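Local coordinates for protein carbon monoxide dehydrogenase (Thermococcus sp. AM4, PDB 6T7J) that probably oxidises carbon monoxide to carbon dioxide at a nickel-iron-sulfur cluster and passes the electrons on through iron-sulfur clusters, here captured without its nickel, at residues G450-N453 against K457-Y460; G207-A210 against S214-L217. All coordinates share one frame; numbering follows the deposited sequence.

How the contacts relate
Both contacts tie a loop to residues a few positions further on, at or just before the start of a helix, at two very different places in the enzyme. Contact 1 lies deep in the chain beside the broken cluster, which Cys451 ligates through its sulfur. Contact 2, earlier in the sequence, belongs to the helical region next to the second subunit, where the side chain of Ala210 is about 9 Å from a bound Fe4S4 cluster. The centres of the two contacts are 32 Å apart and their nearest atoms about 19 Å, without touching. Contact 1 thus borders the active-site cluster, whereas contact 2 sits nearer an Fe4S4 cluster that, as in related enzymes, probably relays electrons.

Contact 1 (G450-N453 against K457-Y460); sequences GCNN and KHNY. With MSK (Broken Fe4S4 cluster), chain F.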
ATOM      1  N   GLY A 450      -5.811 -21.343  -2.305  1.00 47.05           N
ATOM      2  CA  GLY A 450      -5.718 -20.646  -1.040  1.00 49.44           C
ATOM      3  C   GLY A 450      -4.681 -21.244  -0.112  1.00 50.79           C
ATOM      4  O   GLY A 450      -3.952 -22.179  -0.453  1.00 53.02           O
ATOM      5  N   CYS A 451      -4.655 -20.699   1.098  1.00 51.15           N
ATOM      6  CA  CYS A 451      -3.623 -20.896   2.098  1.00 48.42           C
ATOM      7  C   CYS A 451      -4.017 -21.997   3.085  1.00 50.94           C
ATOM      8  O   CYS A 451      -4.918 -22.801   2.819  1.00 51.07           O
ATOM      9  CB  CYS A 451      -3.383 -19.561   2.806  1.00 52.41           C
ATOM     10  SG  CYS A 451      -3.484 -18.132   1.713  1.00 54.50           S
ATOM     11  N   ASN A 452      -3.325 -22.045   4.221  1.00 50.91           N
ATOM     12  CA  ASN A 452      -3.752 -22.772   5.403  1.00 47.85           C
ATOM     13  C   ASN A 452      -3.949 -21.772   6.534  1.00 53.28           C
ATOM     14  O   ASN A 452      -3.255 -20.753   6.609  1.00 53.62           O
ATOM     15  CB  ASN A 452      -2.730 -23.834   5.828  1.00 46.65           C
ATOM     16  CG  ASN A 452      -2.750 -25.055   4.935  1.00 49.14           C
ATOM     17  OD1 ASN A 452      -1.701 -25.589   4.581  1.00 51.26           O
ATOM     18  ND2 ASN A 452      -3.942 -25.506   4.567  1.00 51.31           N
ATOM     19  N   ASN A 453      -4.903 -22.067   7.404  1.00 50.76           N
ATOM     20  CA  ASN A 453      -5.206 -21.214   8.543  1.00 45.98           C
ATOM     21  C   ASN A 453      -5.499 -22.097   9.749  1.00 48.73           C
ATOM     22  O   ASN A 453      -6.456 -22.882   9.718  1.00 48.94           O
ATOM     23  CB  ASN A 453      -6.395 -20.302   8.229  1.00 48.28           C
ATOM     24  CG  ASN A 453      -6.546 -19.163   9.222  1.00 46.82           C
ATOM     25  OD1 ASN A 453      -6.355 -19.338  10.427  1.00 44.09           O
ATOM     26  ND2 ASN A 453      -6.905 -17.987   8.720  1.00 46.65           N
ATOM     27  N   LYS A 457      -9.567 -26.653  10.700  1.00 51.45           N
ATOM     28  CA  LYS A 457      -8.812 -27.900  10.710  1.00 52.13           C
ATOM     29  C   LYS A 457      -7.894 -27.975   9.495  1.00 53.00           C
ATOM     30  O   LYS A 457      -8.306 -27.681   8.368  1.00 51.73           O
ATOM     31  CB  LYS A 457      -9.761 -29.098  10.739  1.00 53.66           C
ATOM     32  CG  LYS A 457      -9.047 -30.429  10.912  1.00 52.06           C
ATOM     33  CD  LYS A 457     -10.010 -31.556  11.223  1.00 50.60           C
ATOM     34  CE  LYS A 457      -9.256 -32.836  11.552  1.00 59.81           C
ATOM     35  NZ  LYS A 457     -10.160 -33.914  12.041  1.00 73.12           N
ATOM     36  N   HIS A 458      -6.646 -28.375   9.732  1.00 50.25           N
ATOM     37  CA  HIS A 458      -5.598 -28.259   8.724  1.00 51.08           C
ATOM     38  C   HIS A 458      -5.872 -29.181   7.539  1.00 51.76           C
ATOM     39  O   HIS A 458      -5.932 -30.407   7.692  1.00 49.92           O
ATOM     40  CB  HIS A 458      -4.239 -28.567   9.344  1.00 51.51           C
ATOM     41  CG  HIS A 458      -3.110 -28.532   8.364  1.00 50.90           C
ATOM     42  ND1 HIS A 458      -2.289 -29.614   8.135  1.00 50.71           N
ATOM     43  CD2 HIS A 458      -2.671 -27.546   7.545  1.00 52.56           C
ATOM     44  CE1 HIS A 458      -1.390 -29.297   7.219  1.00 50.26           C
ATOM     45  NE2 HIS A 458      -1.600 -28.048   6.846  1.00 53.80           N
ATOM     46  N   ASN A 459      -6.041 -28.578   6.362  1.00 49.29           N
ATOM     47  CA  ASN A 459      -6.264 -29.267   5.093  1.00 49.06           C
ATOM     48  C   ASN A 459      -7.583 -30.030   5.057  1.00 53.00           C
ATOM     49  O   ASN A 459      -7.901 -30.654   4.041  1.00 55.91           O
ATOM     50  CB  ASN A 459      -5.107 -30.219   4.778  1.00 46.57           C
ATOM     51  CG  ASN A 459      -3.849 -29.488   4.347  1.00 46.92           C
ATOM     52  OD1 ASN A 459      -3.906 -28.348   3.885  1.00 44.59           O
ATOM     53  ND2 ASN A 459      -2.706 -30.144   4.497  1.00 47.62           N
ATOM     54  N   TYR A 460      -8.369 -29.979   6.137  1.00 52.43           N
ATOM     55  CA  TYR A 460      -9.624 -30.727   6.155  1.00 50.96           C
ATOM     56  C   TYR A 460     -10.620 -30.170   5.147  1.00 48.18           C
ATOM     57  O   TYR A 460     -11.264 -30.935   4.419  1.00 49.77           O
ATOM     58  CB  TYR A 460     -10.236 -30.728   7.555  1.00 50.40           C
ATOM     59  CG  TYR A 460     -11.536 -31.502   7.628  1.00 49.22           C
ATOM     60  CD1 TYR A 460     -11.537 -32.890   7.664  1.00 51.55           C
ATOM     61  CD2 TYR A 460     -12.761 -30.846   7.641  1.00 51.82           C
ATOM     62  CE1 TYR A 460     -12.721 -33.604   7.719  1.00 52.22           C
ATOM     63  CE2 TYR A 460     -13.950 -31.552   7.698  1.00 52.56           C
ATOM     64  CZ  TYR A 460     -13.923 -32.930   7.736  1.00 47.52           C
ATOM     65  OH  TYR A 460     -15.101 -33.637   7.792  1.00 59.63           O
TER
HETATM   66  S1  MSK F 703       2.003 -20.228  -0.410  0.82 53.76           S
HETATM   67  S3  MSK F 703      -0.412 -17.735  -0.308  1.00 60.52           S
HETATM   68  S4  MSK F 703      -0.167 -19.940   2.310  0.64 51.58           S
HETATM   69  S5  MSK F 703      -1.084 -20.840  -0.894  1.00 55.01           S
HETATM   70 FE1  MSK F 703       1.743 -19.209  -2.410  0.87 63.68          FE
HETATM   71 FE2  MSK F 703       0.249 -21.315   0.665  0.62 47.25          FE
HETATM   72 FE3  MSK F 703      -1.579 -19.278   0.791  0.55 48.47          FE
HETATM   73 FE4  MSK F 703       1.064 -18.737   1.022  0.75 48.49          FE
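Asn452 swings its CG anti to its own carbonyl carbon (chi1 -75°), and His458 sends its ring out anti to the backbone N (chi1 177°), which brings the amide to the edge of the imidazole. The meeting takes place in the loop that follows strand 444-448, the first strand of a Rossmann-like parallel sheet, and leads into helix 460-471; loops at this position of the fold commonly carry ligands, and here Cys451 is one of the cluster's ligands. Amide and ring are turned 68° against each other. His458 NE2 makes a weak, bent bond to Asn452 OD1 at 3.3 Å, and OD1 has a stronger partner in Ser321 OG. On the other branch of the amide, Asn452 ND2 gives a better bond to Asn459 OD1 at 2.9 Å, reaching it from above its carbonyl plane, while Glu554 OE1 is a further, weak acceptor for ND2. Asn459 also lays its ND2 over one face of the His458 ring, toward the rim. The far nitrogen of that ring, ND1, is bonded to Ser15 OG, the stronger hold on the ring, while NE2 has a second weak bond, to Ser321 OG; together they restrict its rotation. With an alanine here in place of Asn452, Asn459 OD1 would probably be left without its N-H donor and a gap would open beside the His458 ring. All three touching residues are buried, and their polar atoms are satisfied partly by one another and partly by Ser321, Ser15 and Glu554. The two residues before Asn452 face the cluster: Gly450 O comes to 3.2 Å from cluster sulfur S5, and Cys451 SG binds FE3 at 2.4 Å.

Contact 2 (G207-A210 against S214-L217); sequences GVDA and SLLL
Asp209 and Leu215 run past each other in opposite directions, the carboxylate heading for the start of helix 212-242 while the leucine reaches back toward the loop. The loop closes as an Asx turn, Asp209 OD1 accepting the backbone N of Asp211, just ahead of this long helix in the helical part of the chain. Asp209 CG lies anti to its backbone N (chi1 -163°), and this carries the carboxylate to Ser214. The hydroxyl Ser214 OG donates to the syn lone pair of Asp209 OD1 at 2.8 Å. It also stands 3.0 Å from Asp209 OD2, so it approaches between the two oxygens; Asp211 O is a further polar partner of OG. Asp209 OD2 is claimed more strongly by a salt bridge to Arg203 of helix 193-203, which probably balances the buried charge. Behind this polar grip Leu215 supplies the apolar half, its CD2 at 3.6 Å from Asp209 CB, and Ala86 and Leu90 of helix 81-115 also touch it. Lys365 and His367 of the second subunit pack on Asp209 and Ser214 respectively. The other branch, Leu215 CD1, settles 3.5 Å from the carbonyl oxygen Asp209 O.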
ATOM      1  N   GLY A 207      -9.426  10.734   5.235  1.00 43.18           N
ATOM      2  CA  GLY A 207     -10.047  11.843   4.540  1.00 44.65           C
ATOM      3  C   GLY A 207      -9.956  11.806   3.031  1.00 46.50           C
ATOM      4  O   GLY A 207      -9.945  12.865   2.397  1.00 44.92           O
ATOM      5  N   VAL A 208      -9.896  10.620   2.427  1.00 42.17           N
ATOM      6  CA  VAL A 208      -9.910  10.546   0.971  1.00 45.17           C
ATOM      7  C   VAL A 208     -11.204   9.877   0.511  1.00 44.72           C
ATOM      8  O   VAL A 208     -12.211  10.561   0.296  1.00 47.99           O
ATOM      9  CB  VAL A 208      -8.653   9.838   0.433  1.00 44.31           C
ATOM     10  CG1 VAL A 208      -8.476  10.137  -1.044  1.00 49.72           C
ATOM     11  CG2 VAL A 208      -7.427  10.314   1.194  1.00 45.46           C
ATOM     12  N   ASP A 209     -11.212   8.553   0.365  1.00 47.43           N
ATOM     13  CA  ASP A 209     -12.400   7.837  -0.104  1.00 42.78           C
ATOM     14  C   ASP A 209     -13.099   7.180   1.082  1.00 49.95           C
ATOM     15  O   ASP A 209     -12.569   6.238   1.683  1.00 50.56           O
ATOM     16  CB  ASP A 209     -12.044   6.803  -1.171  1.00 47.15           C
ATOM     17  CG  ASP A 209     -13.265   6.333  -1.964  1.00 55.82           C
ATOM     18  OD1 ASP A 209     -14.409   6.612  -1.537  1.00 49.64           O
ATOM     19  OD2 ASP A 209     -13.080   5.685  -3.019  1.00 44.74           O
ATOM     20  N   ALA A 210     -14.298   7.670   1.406  1.00 44.75           N
ATOM     21  CA  ALA A 210     -15.098   7.129   2.495  1.00 47.10           C
ATOM     22  C   ALA A 210     -16.292   6.310   2.024  1.00 49.48           C
ATOM     23  O   ALA A 210     -16.981   5.718   2.862  1.00 53.97           O
ATOM     24  CB  ALA A 210     -15.598   8.264   3.403  1.00 45.64           C
ATOM     25  N   SER A 214     -17.233   2.889  -3.952  1.00 48.13           N
ATOM     26  CA  SER A 214     -16.077   3.281  -4.754  1.00 40.84           C
ATOM     27  C   SER A 214     -14.808   2.590  -4.268  1.00 41.39           C
ATOM     28  O   SER A 214     -13.975   2.166  -5.081  1.00 45.99           O
ATOM     29  CB  SER A 214     -15.908   4.801  -4.736  1.00 46.34           C
ATOM     30  OG  SER A 214     -16.011   5.322  -3.423  1.00 47.65           O
ATOM     31  N   LEU A 215     -14.648   2.460  -2.948  1.00 40.98           N
ATOM     32  CA  LEU A 215     -13.496   1.749  -2.402  1.00 40.53           C
ATOM     33  C   LEU A 215     -13.437   0.321  -2.931  1.00 46.94           C
ATOM     34  O   LEU A 215     -12.391  -0.140  -3.407  1.00 44.97           O
ATOM     35  CB  LEU A 215     -13.554   1.754  -0.874  1.00 39.25           C
ATOM     36  CG  LEU A 215     -13.210   3.048  -0.132  1.00 45.14           C
ATOM     37  CD1 LEU A 215     -13.708   2.980   1.306  1.00 41.99           C
ATOM     38  CD2 LEU A 215     -11.720   3.318  -0.168  1.00 43.25           C
ATOM     39  N   LEU A 216     -14.565  -0.393  -2.875  1.00 42.04           N
ATOM     40  CA  LEU A 216     -14.563  -1.788  -3.299  1.00 43.50           C
ATOM     41  C   LEU A 216     -14.488  -1.923  -4.817  1.00 43.42           C
ATOM     42  O   LEU A 216     -13.948  -2.912  -5.320  1.00 44.00           O
ATOM     43  CB  LEU A 216     -15.794  -2.502  -2.740  1.00 46.80           C
ATOM     44  CG  LEU A 216     -15.807  -2.580  -1.209  1.00 45.11           C
ATOM     45  CD1 LEU A 216     -16.923  -3.483  -0.705  1.00 41.95           C
ATOM     46  CD2 LEU A 216     -14.454  -3.040  -0.678  1.00 40.14           C
ATOM     47  N   LEU A 217     -14.990  -0.937  -5.565  1.00 45.84           N
ATOM     48  CA  LEU A 217     -14.842  -0.975  -7.016  1.00 42.31           C
ATOM     49  C   LEU A 217     -13.387  -0.777  -7.422  1.00 41.40           C
ATOM     50  O   LEU A 217     -12.891  -1.439  -8.345  1.00 39.12           O
ATOM     51  CB  LEU A 217     -15.734   0.083  -7.667  1.00 40.31           C
ATOM     52  CG  LEU A 217     -17.227  -0.235  -7.745  1.00 42.93           C
ATOM     53  CD1 LEU A 217     -18.007   0.960  -8.265  1.00 38.30           C
ATOM     54  CD2 LEU A 217     -17.475  -1.463  -8.607  1.00 44.39           C
TER